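Local coordinates for malonyl-CoA-[acyl-carrier-protein] transacylase (Coxiella burnetii, PDB 3TQE) that probably transfers the malonyl group from malonyl-CoA to holo-acyl carrier protein, supplying malonyl-ACP for fatty acid synthesis, at residues G27-I32 and T302-I307. Residues are numbered along the deposited sequence; the frame is centred on the assembly and turned at random.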
# COMPACT_ATOMS: atom_id res chain seq x y z
N GLY A 27 -6.21 -19.26 5.36
CA GLY A 27 -5.19 -20.07 6.02
C GLY A 27 -5.61 -21.49 6.36
O GLY A 27 -4.79 -22.40 6.38
N LEU A 28 -6.90 -21.67 6.62
CA LEU A 28 -7.43 -23.01 6.79
C LEU A 28 -7.52 -23.75 5.47
O LEU A 28 -7.28 -24.94 5.38
CB LEU A 28 -8.80 -22.94 7.43
CG LEU A 28 -8.88 -22.47 8.85
CD1 LEU A 28 -10.34 -22.20 9.23
CD2 LEU A 28 -8.24 -23.51 9.76
N GLN A 29 -7.90 -23.03 4.43
CA GLN A 29 -8.16 -23.61 3.14
C GLN A 29 -6.95 -23.95 2.33
O GLN A 29 -6.96 -24.90 1.56
CB GLN A 29 -9.01 -22.64 2.33
CG GLN A 29 -10.37 -22.38 2.89
CD GLN A 29 -11.18 -21.40 2.07
OE1 GLN A 29 -12.43 -21.51 2.00
NE2 GLN A 29 -10.51 -20.43 1.48
N GLN A 30 -5.93 -23.10 2.44
CA GLN A 30 -4.78 -23.18 1.55
C GLN A 30 -3.47 -23.23 2.33
O GLN A 30 -3.05 -22.23 2.90
CB GLN A 30 -4.78 -21.94 0.67
CG GLN A 30 -5.96 -21.80 -0.22
CD GLN A 30 -6.12 -22.96 -1.19
OE1 GLN A 30 -5.14 -23.62 -1.56
NE2 GLN A 30 -7.36 -23.20 -1.63
N PRO A 31 -2.80 -24.39 2.31
CA PRO A 31 -1.53 -24.59 2.97
C PRO A 31 -0.48 -23.57 2.59
O PRO A 31 0.38 -23.26 3.39
CB PRO A 31 -1.13 -25.98 2.51
CG PRO A 31 -2.43 -26.67 2.32
CD PRO A 31 -3.35 -25.66 1.81
N ILE A 32 -0.57 -23.00 1.39
CA ILE A 32 0.45 -22.03 0.99
C ILE A 32 0.43 -20.78 1.90
O ILE A 32 1.45 -20.11 2.03
CB ILE A 32 0.36 -21.67 -0.52
CG1 ILE A 32 1.66 -21.03 -1.01
CG2 ILE A 32 -0.81 -20.73 -0.79
CD1 ILE A 32 2.93 -21.83 -0.77
N THR A 302 -10.02 -12.92 -0.74
CA THR A 302 -9.69 -13.32 0.62
C THR A 302 -10.19 -14.71 1.02
O THR A 302 -9.99 -15.13 2.16
CB THR A 302 -10.20 -12.28 1.58
OG1 THR A 302 -11.55 -11.98 1.26
CG2 THR A 302 -9.34 -11.02 1.52
N THR A 303 -10.80 -15.43 0.08
CA THR A 303 -11.13 -16.83 0.28
C THR A 303 -10.98 -17.58 -1.01
O THR A 303 -10.90 -16.98 -2.08
CB THR A 303 -12.59 -17.03 0.74
OG1 THR A 303 -13.47 -16.73 -0.35
CG2 THR A 303 -12.95 -16.17 1.95
N THR A 304 -10.93 -18.89 -0.92
CA THR A 304 -10.78 -19.73 -2.08
C THR A 304 -11.93 -19.47 -3.03
O THR A 304 -11.72 -19.35 -4.23
CB THR A 304 -10.69 -21.22 -1.70
OG1 THR A 304 -9.51 -21.39 -0.93
CG2 THR A 304 -10.63 -22.10 -2.91
N GLU A 305 -13.15 -19.39 -2.51
CA GLU A 305 -14.31 -19.18 -3.38
C GLU A 305 -14.20 -17.84 -4.11
O GLU A 305 -14.48 -17.75 -5.30
CB GLU A 305 -15.63 -19.23 -2.59
CG GLU A 305 -16.92 -19.16 -3.44
CD GLU A 305 -18.20 -19.78 -2.78
OE1 GLU A 305 -18.60 -19.41 -1.62
OE2 GLU A 305 -18.86 -20.63 -3.45
N LEU A 306 -13.77 -16.80 -3.41
CA LEU A 306 -13.63 -15.50 -4.03
C LEU A 306 -12.56 -15.51 -5.10
O LEU A 306 -12.73 -14.92 -6.16
CB LEU A 306 -13.33 -14.44 -2.98
CG LEU A 306 -14.50 -14.12 -2.07
CD1 LEU A 306 -14.02 -13.25 -0.94
CD2 LEU A 306 -15.66 -13.47 -2.78
N ILE A 307 -11.46 -16.20 -4.84
CA ILE A 307 -10.39 -16.30 -5.81
C ILE A 307 -10.89 -17.02 -7.05
O ILE A 307 -10.67 -16.57 -8.17
CB ILE A 307 -9.15 -17.00 -5.23
CG1 ILE A 307 -8.50 -16.07 -4.20
CG2 ILE A 307 -8.19 -17.41 -6.35
CD1 ILE A 307 -7.47 -16.74 -3.34
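Thr304 OG1 accepts a nearly straight hydrogen bond from Gln30 NE2, 2.9 Å long with an angle of 170° at the hydrogen. The hydroxyl lies almost in the plane of the Gln30 amide, and this placement together with the near-linear angle aims an N-H of the amide at the oxygen. Gln30 reaches it with a bent chain: the kink at chi2 (-60°) brings CG as well as NE2 close to the hydroxyl, and the side chain meets that of Thr304 at about a right angle. Thr304 offers its two branches unequally, OG1 facing the amide nitrogen while the methyl CG2 stays farther off, 3.7 Å from Gln30 NE2. Gln29 comes to the same hydroxyl along an extended chain, its CB 3.5 Å from Thr304 OG1 and its amide carbon CD 3.8 Å from Thr304 CB. Thr303 precedes the helix as its N-cap. With chi1 at 71°, its OG1 sits between the backbone N and the carbonyl carbon and caps Leu306 N, three residues on, at 3.1 Å, while Ile307 N bonds to Thr303 O at 2.9 Å. Leu84 also touches Gln30, Thr304 and Ile307, and Cys80 of helix 63-83 meets Gln30 and Ile307. Far from the predicted active site, two glutamines at the junction of helices 24-29 and 31-44 thus meet the N-capped start of helix 304-313, joining an early part of the acyltransferase domain to the helix that follows the edge strand 297-300 of its parallel sheet.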